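Local coordinates for microcin B17-processing protein McbD (Escherichia coli str. K-12 substr. MG1655, PDB 6GRH) that takes part, as a YcaO-family protein assembled with McbB and McbC, in processing the inactive microcin B17 precursor McbA into the active peptide, at residues 30-35 with 53-58; 37-42 with 59-64; 127-132 with 356-361; 145-150 with 363-368; 226-231 with 253-258. The protein carries 1 engineered substitution. All blocks are in the same frame, centred on the assembly; numbering follows the deposited sequence.

Contact 1 (30-35 with 53-58); sequences SQIWDY and GAIGEY
Strand 30-33 passes over helix 53-58 with its N-to-C direction only 31° from that of the helix and the two axes 7.6 Å apart, so that Ser-30 and Ile-32 face Ala-54 and Tyr-58. At Ser-30 the contact is close: its CB lies 3.9 Å from CB of Ala-54, whose methyl also sits 3.5 Å from Ser-30 O. The hydroxyl of Ser-30 is engaged further back along the same helix, with Ser-50 OG. Ile-32 carries the middle with both branches. Its CD1 reaches down to the helix backbone, 3.6 Å from Ala-54 O, and continues onto CA of Ile-55, while CG2 meets the ring of Tyr-58 at CD1 (3.6 Å), the two side chains crossing at about a right angle. This is one face of a four-stranded antiparallel sheet covered by helix 47-66, the helix that follows directly from the sheet's last strand; Met-16 of strand 15-18 adds to the same apolar layer, and Trp-215 of an McbB chain packs on Ile-32. Beyond the strand, Asp-34 takes over. The first torsion of Tyr-58 (chi1 174°) sets the ring trans to the main-chain nitrogen and places its OH 2.7 Å from Asp-34 OD2, to which it donates a hydrogen bond. The carboxylate oxygen lies at the ring edge, in the ring plane, yet the hydroxyl approaches it from above the carboxylate plane, 50° out of it. Asp-34 OD1 is held separately, by a salt bridge to Arg-37 and by the backbone N of Ala-14.

Contact 2 (37-42 with 59-64); sequences RITPAS and FERRHF
Arg-61 and Ile-38 bury the most surface where the loop leading into edge strand 41-45 of the N-terminal antiparallel sheet passes beside helix 47-66. Arg-61 leaves the helix with its chain bent at chi2 and chi3, carrying the guanidinium across to the loop backbone. There the NH2 donates to Thr-39 O at 3.0 Å, with a nearly straight N-H...O angle of 164°. The oxygen lies in the guanidinium plane, whereas seen from the carbonyl the donor sits above its plane, 65° out. NH2 also lies close to Pro-40 O, but too close and too bent for more than a weak, doubtful bond. One face of the guanidinium has the Ala-41 methyl over it, and NH1 forms a salt bridge with Glu-57, one helical turn back, which helps fix its rotation. Ile-38 fills the side nearer the C-terminal end of the helix: CD1 lies against Arg-61 CB at 4.0 Å, and CG2 is 3.8 Å from Arg-61 O and continues onto CA of Arg-62. Arg-62 itself turns off to a salt bridge with Glu-67. Water 1 ties the start of strand 41-45 to the arginine, accepting from Ser-42 N and Arg-61 NH1, each at 2.9 Å.

Contact 3 (127-132 with 356-361); sequences VIIALD and KIVSPD
Val-358 lays CG1 against CG2 of Ile-128, 4.2 Å away, the two branched side chains meeting aslant in a buried apolar layer that Phe-88 of helix 82-95 extends. Two residues earlier on the strand, Lys-356 sends a long chain past the loop. The chain is extended as far as CE, which comes to 3.8 Å from Ile-128 O; the turn at chi4 (76°) then directs NZ. Its methylenes run past Ile-129 in the opposite sense, though Ile-129 is modelled in two conformers and the detail of that overlap is doubtful. The strand concerned, 350-358, belongs to the six-stranded antiparallel sheet of the YcaO region, and the loop after strand 121-125 packs on one side of it. NZ of Lys-356 is buried but gripped at several points: by the backbone oxygens of Cys-149 and Asp-147, and by water 2, which accepts from NZ at 3.0 Å. That water in turn donates to Ile-129 O at 2.8 Å, linking the ammonium to the loop backbone. Just past the strand the chain bends in an ST turn, Ser-359 OG accepting from Asp-361 N at 3.2 Å, while Pro-360 packs against Ala-87 and Ala-91.

Contact 4 (145-150 with 363-368); sequences DRDTCG and FLHMNN
Asp-147 takes the backbone NH of Met-366 on OD2, a 2.9 Å bond that is almost straight (169°) and uses the syn lone pair of the oxygen. The same OD2 lies 3.4 Å from CB of His-365, whose ring stands nearly perpendicular to the carboxylate. Next to it Asp-145 covers the imidazole: its CB sits over the ring in an off-centre CH-pi contact, 4.3 Å from the centroid, and its backbone O comes within 3.2 Å of CD2 of His-365. On the other flank, SG of Cys-149 packs against CB of Met-366 at 3.9 Å. Water 3 lies between the two loops, 2.7 Å from Asp-147 OD1 and 2.8 Å from Leu-364 O; it can donate to either, but has too few protons for every nearby acceptor.

The second shell sets these groups. Tyr-286 OH is hydrogen-bonded to Asp-147 OD2, giving that oxygen two partners. The imidazole is held at both nitrogens: His-365 ND1 accepts from Asn-367 N at 3.2 Å, in the ring plane, and His-365 NE2 bonds to Ala-371 O. Ala-371 also binds Asp-145 OD2 through its NH, so one residue anchors both partners of the CH-pi contact. Asp-147 CG is tucked between its own backbone N and carbonyl carbon (chi1 71°), which turns OD1 back to accept from Cys-149 N: an Asx turn, leading into strand 151-154 of the antiparallel sheet.

Contact 5 (226-231 with 253-258); sequences VLTLYG and KALCKS
Val-226 straddles the helix backbone with its two methyls spread over neighbouring residues: CG2 rests on the Ala-254 methyl at 3.8 Å, while CG1 lies 4.0 Å from CA of Leu-255 and 4.1 Å from its CD1. The side chains of Val-226 and Leu-255 meet at a slant. In Leu-255, chi1 172° sends CG out from the helix, and CD1 then lies close to CG2 of Thr-228, a residue it crosses at about a right angle. Thr-228 is modelled in two conformers, so the geometry of its OG1 and CG2 is provisional. Further along, the contact becomes polar. Ser-258 directs its OG at the strand, where it lies 3.0 Å from Val-226 O and 2.6 Å from Thr-228 OG1. The hydroxyl pair is hydrogen-bonded with either oxygen able to donate, and the proton of Ser-258 OG has more than one acceptor near it. Gly-244 O of the adjacent strand bonds Thr-228 OG1 and, weakly, Ser-258 OG, so the two buried hydroxyls have carbonyls of both strands beside them. Ile-213 of strand 210-215 packs on Val-226, Thr-228 and Leu-255. Strand and helix axes pass 7.8 Å apart at 36°, the helix following strand 241-248, the antiparallel neighbour of 224-231, and folding back over the sheet face: the layered alpha/beta packing of a helix on a mixed sheet.

Overall arrangement
Contacts 1 and 2 come first along the chain, their segments alternating, and share helix 47-66 and neighbouring strands of the N-terminal antiparallel sheet; their centres are 7 Å apart. Contacts 3 and 4 also interleave, their centres 8 Å apart, and join the loop between strands 121-125 and 151-154 to the end of strand 350-358 and the loop beyond it. Helix 47-66 connects the two pairs, since Phe-64 of contact 2 probably hydrogen-bonds, main chain to main chain, with Leu-131 of contact 3. Contacts 3 and 4 thereby join parts more than 200 residues apart, while the stretch between them carries contact 5 on a separate mixed sheet, its centre 21 to 26 Å from the centres of the others.

Contact 1 (30-35 with 53-58)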
# COMPACT_ATOMS: atom_id res chain seq x y z
N SER E 30 -4.89 28.25 1.83
CA SER E 30 -3.67 27.75 1.17
C SER E 30 -2.65 28.85 1.14
O SER E 30 -2.99 30.00 0.95
CB SER E 30 -3.96 27.27 -0.26
OG SER E 30 -4.85 26.16 -0.27
N GLN E 31 -1.38 28.48 1.31
CA GLN E 31 -0.34 29.48 1.45
C GLN E 31 0.95 29.02 0.76
O GLN E 31 1.28 27.83 0.78
CB GLN E 31 -0.10 29.73 2.94
CG GLN E 31 0.91 30.81 3.23
CD GLN E 31 0.94 31.22 4.70
OE1 GLN E 31 0.48 32.30 5.05
NE2 GLN E 31 1.47 30.38 5.55
N ILE E 32 1.63 29.97 0.12
CA ILE E 32 2.96 29.77 -0.42
C ILE E 32 3.95 30.64 0.35
O ILE E 32 3.72 31.83 0.50
CB ILE E 32 2.99 30.05 -1.92
CG1 ILE E 32 2.19 28.95 -2.63
CG2 ILE E 32 4.42 30.12 -2.45
CD1 ILE E 32 1.91 29.19 -4.08
N TRP E 33 5.03 30.04 0.84
CA TRP E 33 6.10 30.76 1.52
C TRP E 33 7.34 30.65 0.63
O TRP E 33 7.62 29.59 0.06
CB TRP E 33 6.34 30.20 2.94
CG TRP E 33 7.54 30.78 3.70
CD1 TRP E 33 7.59 31.96 4.37
CD2 TRP E 33 8.84 30.17 3.87
NE1 TRP E 33 8.83 32.14 4.93
CE2 TRP E 33 9.61 31.06 4.66
CE3 TRP E 33 9.41 28.97 3.46
CZ2 TRP E 33 10.94 30.78 5.02
CZ3 TRP E 33 10.74 28.69 3.82
CH2 TRP E 33 11.48 29.60 4.59
N ASP E 34 8.04 31.78 0.47
CA ASP E 34 9.22 31.85 -0.37
C ASP E 34 10.25 32.77 0.31
O ASP E 34 10.64 33.78 -0.26
CB ASP E 34 8.83 32.36 -1.77
CG ASP E 34 9.83 31.96 -2.87
OD1 ASP E 34 10.67 31.06 -2.62
OD2 ASP E 34 9.74 32.55 -3.99
N TYR E 35 10.67 32.41 1.52
CA TYR E 35 11.71 33.15 2.26
C TYR E 35 11.21 34.60 2.39
O TYR E 35 10.03 34.79 2.66
CB TYR E 35 13.08 33.04 1.57
CG TYR E 35 13.48 31.61 1.28
CD1 TYR E 35 13.97 30.79 2.29
CD2 TYR E 35 13.34 31.07 0.00
CE1 TYR E 35 14.32 29.47 2.04
CE2 TYR E 35 13.69 29.76 -0.27
CZ TYR E 35 14.17 28.97 0.75
OH TYR E 35 14.50 27.68 0.47
N GLY E 53 -5.95 30.34 -6.07
CA GLY E 53 -5.72 31.68 -5.59
C GLY E 53 -4.35 31.86 -4.98
O GLY E 53 -3.72 32.90 -5.21
N ALA E 54 -3.88 30.91 -4.17
CA ALA E 54 -2.57 31.04 -3.55
C ALA E 54 -1.49 31.02 -4.62
O ALA E 54 -0.55 31.82 -4.54
CB ALA E 54 -2.31 29.96 -2.53
N ILE E 55 -1.62 30.11 -5.59
CA ILE E 55 -0.67 30.02 -6.72
C ILE E 55 -0.67 31.35 -7.52
O ILE E 55 0.37 31.87 -7.84
CB ILE E 55 -0.99 28.84 -7.66
CG1 ILE E 55 -0.81 27.51 -6.94
CG2 ILE E 55 -0.11 28.86 -8.93
CD1 ILE E 55 -1.56 26.38 -7.61
N GLY E 56 -1.85 31.84 -7.88
CA GLY E 56 -2.01 33.11 -8.59
C GLY E 56 -1.48 34.31 -7.85
O GLY E 56 -0.81 35.15 -8.43
N GLU E 57 -1.73 34.38 -6.55
CA GLU E 57 -1.20 35.44 -5.69
C GLU E 57 0.34 35.41 -5.68
O GLU E 57 0.99 36.46 -5.78
CB GLU E 57 -1.75 35.27 -4.27
CG GLU E 57 -1.33 36.31 -3.24
CD GLU E 57 -1.91 37.68 -3.51
OE1 GLU E 57 -3.10 37.76 -3.85
OE2 GLU E 57 -1.15 38.67 -3.41
N TYR E 58 0.90 34.21 -5.59
CA TYR E 58 2.33 34.04 -5.65
C TYR E 58 2.90 34.51 -7.00
O TYR E 58 3.87 35.27 -7.02
CB TYR E 58 2.73 32.56 -5.42
CG TYR E 58 4.19 32.36 -5.64
CD1 TYR E 58 5.09 32.80 -4.71
CD2 TYR E 58 4.68 31.77 -6.80
CE1 TYR E 58 6.46 32.66 -4.89
CE2 TYR E 58 6.06 31.63 -7.00
CZ TYR E 58 6.93 32.08 -6.05
OH TYR E 58 8.27 31.92 -6.21

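Contact 2 (37-42 with 59-64)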
# COMPACT_ATOMS: atom_id res chain seq x y z
N ARG E 37 11.75 36.66 -0.32
CA ARG E 37 11.73 37.12 -1.69
C ARG E 37 10.47 37.98 -1.91
O ARG E 37 10.56 39.05 -2.51
CB ARG E 37 11.77 35.95 -2.65
CG ARG E 37 13.09 35.21 -2.67
CD ARG E 37 12.89 33.73 -3.04
NE ARG E 37 14.17 33.06 -3.23
CZ ARG E 37 14.31 31.76 -3.51
NH1 ARG E 37 13.23 30.97 -3.61
NH2 ARG E 37 15.52 31.24 -3.67
N ILE E 38 9.34 37.49 -1.40
CA ILE E 38 8.06 38.22 -1.26
C ILE E 38 7.47 37.84 0.09
O ILE E 38 7.94 36.89 0.72
CB ILE E 38 7.05 37.89 -2.37
CG1 ILE E 38 6.80 36.38 -2.46
CG2 ILE E 38 7.54 38.42 -3.70
CD1 ILE E 38 5.63 35.99 -3.33
N THR E 39 6.45 38.54 0.56
CA THR E 39 5.77 38.10 1.78
C THR E 39 4.87 36.90 1.38
O THR E 39 4.50 36.78 0.22
CB THR E 39 4.92 39.20 2.41
OG1 THR E 39 3.95 39.63 1.45
CG2 THR E 39 5.78 40.38 2.85
N PRO E 40 4.55 36.01 2.32
CA PRO E 40 3.81 34.79 1.95
C PRO E 40 2.49 35.08 1.20
O PRO E 40 1.79 36.03 1.52
CB PRO E 40 3.51 34.13 3.30
CG PRO E 40 4.51 34.68 4.23
CD PRO E 40 4.92 36.03 3.75
N ALA E 41 2.19 34.30 0.19
CA ALA E 41 1.01 34.50 -0.62
C ALA E 41 -0.07 33.51 -0.21
O ALA E 41 0.21 32.31 -0.08
CB ALA E 41 1.37 34.29 -2.08
N SER E 42 -1.30 33.98 -0.02
CA SER E 42 -2.36 33.06 0.39
C SER E 42 -3.72 33.40 -0.21
O SER E 42 -3.92 34.48 -0.74
CB SER E 42 -2.45 33.08 1.90
OG SER E 42 -2.85 34.35 2.33
N PHE E 59 2.34 34.04 -8.12
CA PHE E 59 2.83 34.45 -9.43
C PHE E 59 2.73 35.98 -9.59
O PHE E 59 3.66 36.61 -10.10
CB PHE E 59 2.05 33.80 -10.57
CG PHE E 59 2.64 32.53 -11.09
CD1 PHE E 59 3.50 32.55 -12.19
CD2 PHE E 59 2.27 31.29 -10.56
CE1 PHE E 59 4.03 31.36 -12.71
CE2 PHE E 59 2.79 30.09 -11.07
CZ PHE E 59 3.66 30.12 -12.16
N GLU E 60 1.61 36.55 -9.16
CA GLU E 60 1.38 37.99 -9.25
C GLU E 60 2.44 38.79 -8.48
O GLU E 60 3.10 39.64 -9.04
CB GLU E 60 0.01 38.37 -8.69
CG GLU E 60 -0.29 39.85 -8.77
CD GLU E 60 -1.37 40.29 -7.79
OE1 GLU E 60 -2.41 39.62 -7.76
OE2 GLU E 60 -1.15 41.30 -7.07
N ARG E 61 2.57 38.50 -7.20
CA ARG E 61 3.49 39.22 -6.33
C ARG E 61 4.94 39.01 -6.71
O ARG E 61 5.73 39.97 -6.67
CB ARG E 61 3.24 38.86 -4.87
CG ARG E 61 1.84 39.30 -4.45
CD ARG E 61 1.79 40.05 -3.14
NE ARG E 61 2.11 39.13 -2.08
CZ ARG E 61 1.25 38.62 -1.20
NH1 ARG E 61 -0.04 38.95 -1.19
NH2 ARG E 61 1.71 37.80 -0.28
N ARG E 62 5.29 37.80 -7.12
CA ARG E 62 6.64 37.56 -7.59
C ARG E 62 6.95 38.40 -8.83
O ARG E 62 8.05 38.96 -8.96
CB ARG E 62 6.89 36.08 -7.88
CG ARG E 62 8.34 35.82 -8.28
CD ARG E 62 8.58 34.33 -8.51
NE ARG E 62 7.81 33.78 -9.64
CZ ARG E 62 8.02 32.56 -10.16
NH1 ARG E 62 8.96 31.73 -9.69
NH2 ARG E 62 7.31 32.19 -11.18
N HIS E 63 5.99 38.51 -9.74
CA HIS E 63 6.21 39.30 -10.94
C HIS E 63 6.51 40.79 -10.64
O HIS E 63 7.52 41.35 -11.09
CB HIS E 63 5.01 39.20 -11.86
CG HIS E 63 5.19 39.97 -13.13
ND1 HIS E 63 5.96 39.51 -14.17
CD2 HIS E 63 4.68 41.17 -13.52
CE1 HIS E 63 5.91 40.39 -15.16
NE2 HIS E 63 5.14 41.40 -14.80
N PHE E 64 5.60 41.41 -9.90
CA PHE E 64 5.65 42.86 -9.63
C PHE E 64 6.77 43.22 -8.65
O PHE E 64 7.42 44.26 -8.83
CB PHE E 64 4.28 43.39 -9.19
CG PHE E 64 3.28 43.37 -10.30
CD1 PHE E 64 3.32 44.36 -11.29
CD2 PHE E 64 2.30 42.39 -10.39
CE1 PHE E 64 2.40 44.36 -12.33
CE2 PHE E 64 1.39 42.39 -11.43
CZ PHE E 64 1.45 43.36 -12.41
O HOH W 1 -1.35 36.88 0.41

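Contact 3 (127-132 with 356-361)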
# COMPACT_ATOMS: atom_id res chain seq x y z
N VAL E 127 8.23 52.98 -13.11
CA VAL E 127 8.28 53.30 -11.68
C VAL E 127 6.93 53.09 -10.95
O VAL E 127 6.89 52.83 -9.75
CB VAL E 127 8.79 54.73 -11.46
CG1 VAL E 127 7.73 55.77 -11.84
CG2 VAL E 127 9.29 54.92 -10.03
N ILE E 128 5.83 53.21 -11.69
CA ILE E 128 4.50 52.97 -11.12
C ILE E 128 4.21 51.47 -10.88
O ILE E 128 3.46 51.13 -9.97
CB ILE E 128 3.41 53.62 -12.01
CG1 ILE E 128 3.68 55.12 -12.13
CG2 ILE E 128 2.01 53.40 -11.42
CD1 ILE E 128 2.90 55.81 -13.22
N ILE E 129 4.82 50.60 -11.68
CA ILE E 129 4.49 49.19 -11.74
C ILE E 129 5.41 48.27 -10.94
O ILE E 129 4.94 47.35 -10.28
CB ILE E 129 4.43 48.75 -13.22
CG1 ILE E 129 2.97 48.80 -13.66
CG2 ILE E 129 5.01 47.36 -13.41
CD1 ILE E 129 2.73 49.51 -14.96
N ALA E 130 6.71 48.53 -11.01
CA ALA E 130 7.70 47.69 -10.34
C ALA E 130 7.75 48.00 -8.83
O ALA E 130 7.87 49.16 -8.46
CB ALA E 130 9.06 47.95 -10.98
N LEU E 131 7.66 46.99 -7.97
CA LEU E 131 7.63 47.26 -6.53
C LEU E 131 9.03 47.29 -5.90
O LEU E 131 9.22 47.95 -4.86
CB LEU E 131 6.67 46.30 -5.82
CG LEU E 131 5.22 46.81 -5.91
CD1 LEU E 131 5.07 48.03 -6.80
CD2 LEU E 131 4.31 45.70 -6.40
N ASP E 132 10.01 46.69 -6.57
CA ASP E 132 11.40 46.73 -6.07
C ASP E 132 12.04 48.11 -6.28
O ASP E 132 11.53 48.92 -7.05
CB ASP E 132 12.24 45.68 -6.78
CG ASP E 132 12.51 46.04 -8.22
OD1 ASP E 132 11.56 45.95 -9.05
OD2 ASP E 132 13.65 46.46 -8.53
N LYS E 356 -1.81 45.07 -14.81
CA LYS E 356 -2.13 46.12 -13.83
C LYS E 356 -2.86 47.25 -14.55
O LYS E 356 -2.38 47.76 -15.58
CB LYS E 356 -0.88 46.66 -13.14
CG LYS E 356 -1.15 47.68 -12.02
CD LYS E 356 0.17 48.30 -11.57
CE LYS E 356 0.06 49.42 -10.54
NZ LYS E 356 -0.23 48.89 -9.18
N ILE E 357 -4.02 47.60 -14.01
CA ILE E 357 -4.78 48.71 -14.50
C ILE E 357 -4.38 49.94 -13.72
O ILE E 357 -4.44 49.94 -12.48
CB ILE E 357 -6.30 48.44 -14.47
CG1 ILE E 357 -6.59 47.37 -15.52
CG2 ILE E 357 -7.06 49.73 -14.77
CD1 ILE E 357 -8.02 47.00 -15.71
N VAL E 358 -3.98 50.97 -14.47
CA VAL E 358 -3.39 52.21 -13.98
C VAL E 358 -4.08 53.40 -14.64
O VAL E 358 -4.24 53.41 -15.86
CB VAL E 358 -1.90 52.34 -14.39
CG1 VAL E 358 -1.31 53.66 -13.92
CG2 VAL E 358 -1.09 51.19 -13.82
N SER E 359 -4.45 54.40 -13.84
CA SER E 359 -4.91 55.68 -14.36
C SER E 359 -4.40 56.87 -13.53
O SER E 359 -4.67 56.94 -12.33
CB SER E 359 -6.42 55.73 -14.43
OG SER E 359 -6.84 56.98 -14.98
N PRO E 360 -3.70 57.83 -14.17
CA PRO E 360 -3.35 59.09 -13.46
C PRO E 360 -4.53 60.02 -13.18
O PRO E 360 -4.35 61.02 -12.50
CB PRO E 360 -2.35 59.76 -14.40
CG PRO E 360 -2.78 59.29 -15.77
CD PRO E 360 -3.25 57.87 -15.58
N ASP E 361 -5.72 59.71 -13.73
CA ASP E 361 -6.95 60.42 -13.39
C ASP E 361 -7.73 59.85 -12.20
O ASP E 361 -8.76 60.42 -11.79
CB ASP E 361 -7.84 60.49 -14.63
CG ASP E 361 -7.32 61.49 -15.66
OD1 ASP E 361 -6.74 62.52 -15.25
OD2 ASP E 361 -7.47 61.23 -16.87
O HOH W 2 2.45 47.51 -9.08

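Contact 4 (145-150 with 363-368)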
# COMPACT_ATOMS: atom_id res chain seq x y z
N ASP E 145 6.33 56.27 -3.60
CA ASP E 145 5.40 55.32 -2.97
C ASP E 145 4.66 54.48 -4.02
O ASP E 145 3.93 55.01 -4.84
CB ASP E 145 4.41 56.06 -2.07
CG ASP E 145 5.10 56.84 -0.96
OD1 ASP E 145 5.95 56.27 -0.26
OD2 ASP E 145 4.84 58.04 -0.79
N ARG E 146 4.90 53.16 -4.00
CA ARG E 146 4.32 52.19 -4.92
C ARG E 146 3.52 51.14 -4.15
O ARG E 146 3.80 50.86 -2.99
CB ARG E 146 5.44 51.42 -5.64
CG ARG E 146 6.22 52.13 -6.74
CD ARG E 146 7.29 53.09 -6.29
NE ARG E 146 7.99 52.69 -5.07
CZ ARG E 146 8.97 51.80 -4.98
NH1 ARG E 146 9.42 51.13 -6.04
NH2 ARG E 146 9.51 51.56 -3.78
N ASP E 147 2.57 50.51 -4.83
CA ASP E 147 1.86 49.35 -4.29
C ASP E 147 1.22 48.54 -5.40
O ASP E 147 1.40 48.86 -6.58
CB ASP E 147 0.85 49.77 -3.20
CG ASP E 147 -0.38 50.51 -3.74
OD1 ASP E 147 -0.73 50.40 -4.94
OD2 ASP E 147 -0.99 51.22 -2.91
N THR E 148 0.49 47.48 -5.03
CA THR E 148 -0.02 46.52 -5.99
C THR E 148 -1.49 46.74 -6.40
O THR E 148 -2.11 45.81 -6.90
CB THR E 148 0.08 45.09 -5.42
OG1 THR E 148 -0.70 45.00 -4.21
CG2 THR E 148 1.49 44.70 -5.14
N CYS E 149 -2.04 47.94 -6.20
CA CYS E 149 -3.42 48.23 -6.64
C CYS E 149 -3.61 47.96 -8.12
O CYS E 149 -2.79 48.37 -8.94
CB CYS E 149 -3.82 49.68 -6.39
SG CYS E 149 -4.00 50.03 -4.64
N GLY E 150 -4.69 47.25 -8.44
CA GLY E 150 -5.02 46.92 -9.80
C GLY E 150 -4.25 45.77 -10.43
O GLY E 150 -4.43 45.51 -11.61
N PHE E 363 -6.78 57.63 -8.23
CA PHE E 363 -5.65 57.42 -7.31
C PHE E 363 -4.64 56.41 -7.88
O PHE E 363 -5.00 55.33 -8.31
CB PHE E 363 -6.14 56.99 -5.94
CG PHE E 363 -6.91 58.06 -5.25
CD1 PHE E 363 -6.25 59.12 -4.62
CD2 PHE E 363 -8.30 58.05 -5.24
CE1 PHE E 363 -6.95 60.11 -3.99
CE2 PHE E 363 -9.01 59.03 -4.60
CZ PHE E 363 -8.34 60.08 -3.99
N LEU E 364 -3.36 56.80 -7.92
CA LEU E 364 -2.30 55.91 -8.43
C LEU E 364 -1.93 54.81 -7.45
O LEU E 364 -1.42 53.77 -7.85
CB LEU E 364 -1.06 56.71 -8.86
CG LEU E 364 -1.18 57.36 -10.24
CD1 LEU E 364 -0.03 58.32 -10.50
CD2 LEU E 364 -1.25 56.34 -11.37
N HIS E 365 -2.16 55.03 -6.17
CA HIS E 365 -1.95 54.02 -5.16
C HIS E 365 -2.82 54.34 -3.95
O HIS E 365 -3.52 55.35 -3.97
CB HIS E 365 -0.46 53.96 -4.79
CG HIS E 365 0.08 55.23 -4.24
ND1 HIS E 365 -0.18 55.64 -2.95
CD2 HIS E 365 0.91 56.16 -4.77
CE1 HIS E 365 0.44 56.79 -2.72
NE2 HIS E 365 1.12 57.11 -3.81
N MET E 366 -2.79 53.53 -2.90
CA MET E 366 -3.77 53.66 -1.81
C MET E 366 -3.25 54.24 -0.50
O MET E 366 -3.98 54.23 0.51
CB MET E 366 -4.47 52.31 -1.57
CG MET E 366 -3.69 51.27 -0.79
SD MET E 366 -4.72 49.83 -0.46
CE MET E 366 -5.83 50.41 0.81
N ASN E 367 -2.02 54.74 -0.49
CA ASN E 367 -1.44 55.34 0.71
C ASN E 367 -1.54 56.88 0.68
O ASN E 367 -0.64 57.55 0.20
CB ASN E 367 0.02 54.91 0.83
CG ASN E 367 0.69 55.45 2.08
OD1 ASN E 367 0.03 56.00 2.97
ND2 ASN E 367 2.01 55.28 2.16
N ASN E 368 -2.62 57.44 1.22
CA ASN E 368 -2.70 58.91 1.21
C ASN E 368 -1.90 59.58 2.37
O ASN E 368 -1.93 60.79 2.48
CB ASN E 368 -4.14 59.45 1.02
CG ASN E 368 -5.15 58.71 1.82
OD1 ASN E 368 -6.10 58.10 1.28
ND2 ASN E 368 -4.93 58.68 3.12
O HOH W 3 -0.34 51.19 -7.52

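Contact 5 (226-231 with 253-258)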
# COMPACT_ATOMS: atom_id res chain seq x y z
N VAL E 226 -18.29 45.68 -1.83
CA VAL E 226 -18.85 45.46 -0.50
C VAL E 226 -17.73 45.45 0.53
O VAL E 226 -16.80 44.67 0.40
CB VAL E 226 -19.68 44.17 -0.45
CG1 VAL E 226 -20.15 43.89 0.96
CG2 VAL E 226 -20.89 44.32 -1.38
N LEU E 227 -17.86 46.31 1.54
CA LEU E 227 -16.87 46.43 2.61
C LEU E 227 -17.49 45.80 3.83
O LEU E 227 -18.57 46.20 4.24
CB LEU E 227 -16.58 47.91 2.90
CG LEU E 227 -15.53 48.21 3.98
CD1 LEU E 227 -14.16 47.74 3.58
CD2 LEU E 227 -15.53 49.71 4.29
N THR E 228 -16.81 44.81 4.39
CA THR E 228 -17.22 44.18 5.64
C THR E 228 -16.27 44.69 6.72
O THR E 228 -15.06 44.78 6.49
CB THR E 228 -17.17 42.64 5.58
OG1 THR E 228 -16.05 42.23 4.77
CG2 THR E 228 -18.45 42.06 4.99
N LEU E 229 -16.83 45.03 7.88
CA LEU E 229 -16.08 45.59 9.00
C LEU E 229 -16.41 44.80 10.24
O LEU E 229 -17.56 44.43 10.46
CB LEU E 229 -16.47 47.05 9.20
CG LEU E 229 -16.05 48.02 8.11
CD1 LEU E 229 -16.58 49.41 8.44
CD2 LEU E 229 -14.54 48.05 7.92
N TYR E 230 -15.39 44.54 11.05
CA TYR E 230 -15.51 43.80 12.29
C TYR E 230 -14.77 44.54 13.37
O TYR E 230 -13.68 45.08 13.13
CB TYR E 230 -14.87 42.41 12.16
CG TYR E 230 -14.74 41.68 13.48
CD1 TYR E 230 -15.83 41.04 14.06
CD2 TYR E 230 -13.52 41.64 14.16
CE1 TYR E 230 -15.73 40.38 15.27
CE2 TYR E 230 -13.41 40.97 15.37
CZ TYR E 230 -14.52 40.35 15.92
OH TYR E 230 -14.43 39.68 17.11
N GLY E 231 -15.34 44.52 14.57
CA GLY E 231 -14.67 44.97 15.77
C GLY E 231 -15.21 44.31 17.02
O GLY E 231 -16.38 43.97 17.08
N LYS E 253 -22.31 37.75 -4.59
CA LYS E 253 -20.95 37.33 -4.84
C LYS E 253 -19.98 38.28 -4.16
O LYS E 253 -19.05 37.83 -3.51
CB LYS E 253 -20.66 37.26 -6.34
CG LYS E 253 -19.23 36.89 -6.65
CD LYS E 253 -19.02 36.20 -8.00
CE LYS E 253 -17.52 35.93 -8.20
NZ LYS E 253 -17.22 35.12 -9.42
N ALA E 254 -20.19 39.59 -4.30
CA ALA E 254 -19.29 40.56 -3.68
C ALA E 254 -19.30 40.41 -2.16
O ALA E 254 -18.24 40.40 -1.52
CB ALA E 254 -19.66 41.99 -4.08
N LEU E 255 -20.49 40.23 -1.58
CA LEU E 255 -20.60 40.07 -0.13
C LEU E 255 -19.89 38.80 0.33
O LEU E 255 -19.15 38.83 1.31
CB LEU E 255 -22.06 40.05 0.35
CG LEU E 255 -22.34 39.71 1.82
CD1 LEU E 255 -21.42 40.47 2.76
CD2 LEU E 255 -23.79 40.02 2.18
N CYS E 256 -20.10 37.69 -0.38
CA CYS E 256 -19.46 36.43 -0.02
C CYS E 256 -17.95 36.52 -0.08
O CYS E 256 -17.29 36.18 0.90
CB CYS E 256 -20.02 35.24 -0.83
SG CYS E 256 -21.78 34.97 -0.46
N LYS E 257 -17.41 37.03 -1.19
CA LYS E 257 -15.96 37.23 -1.29
C LYS E 257 -15.44 38.17 -0.18
O LYS E 257 -14.43 37.90 0.44
CB LYS E 257 -15.55 37.75 -2.68
CG LYS E 257 -15.83 36.78 -3.84
CD LYS E 257 -14.72 36.82 -4.92
N SER E 258 -16.16 39.25 0.09
CA SER E 258 -15.76 40.21 1.14
C SER E 258 -15.63 39.56 2.53
O SER E 258 -14.66 39.80 3.26
CB SER E 258 -16.74 41.37 1.20
OG SER E 258 -16.32 42.31 2.16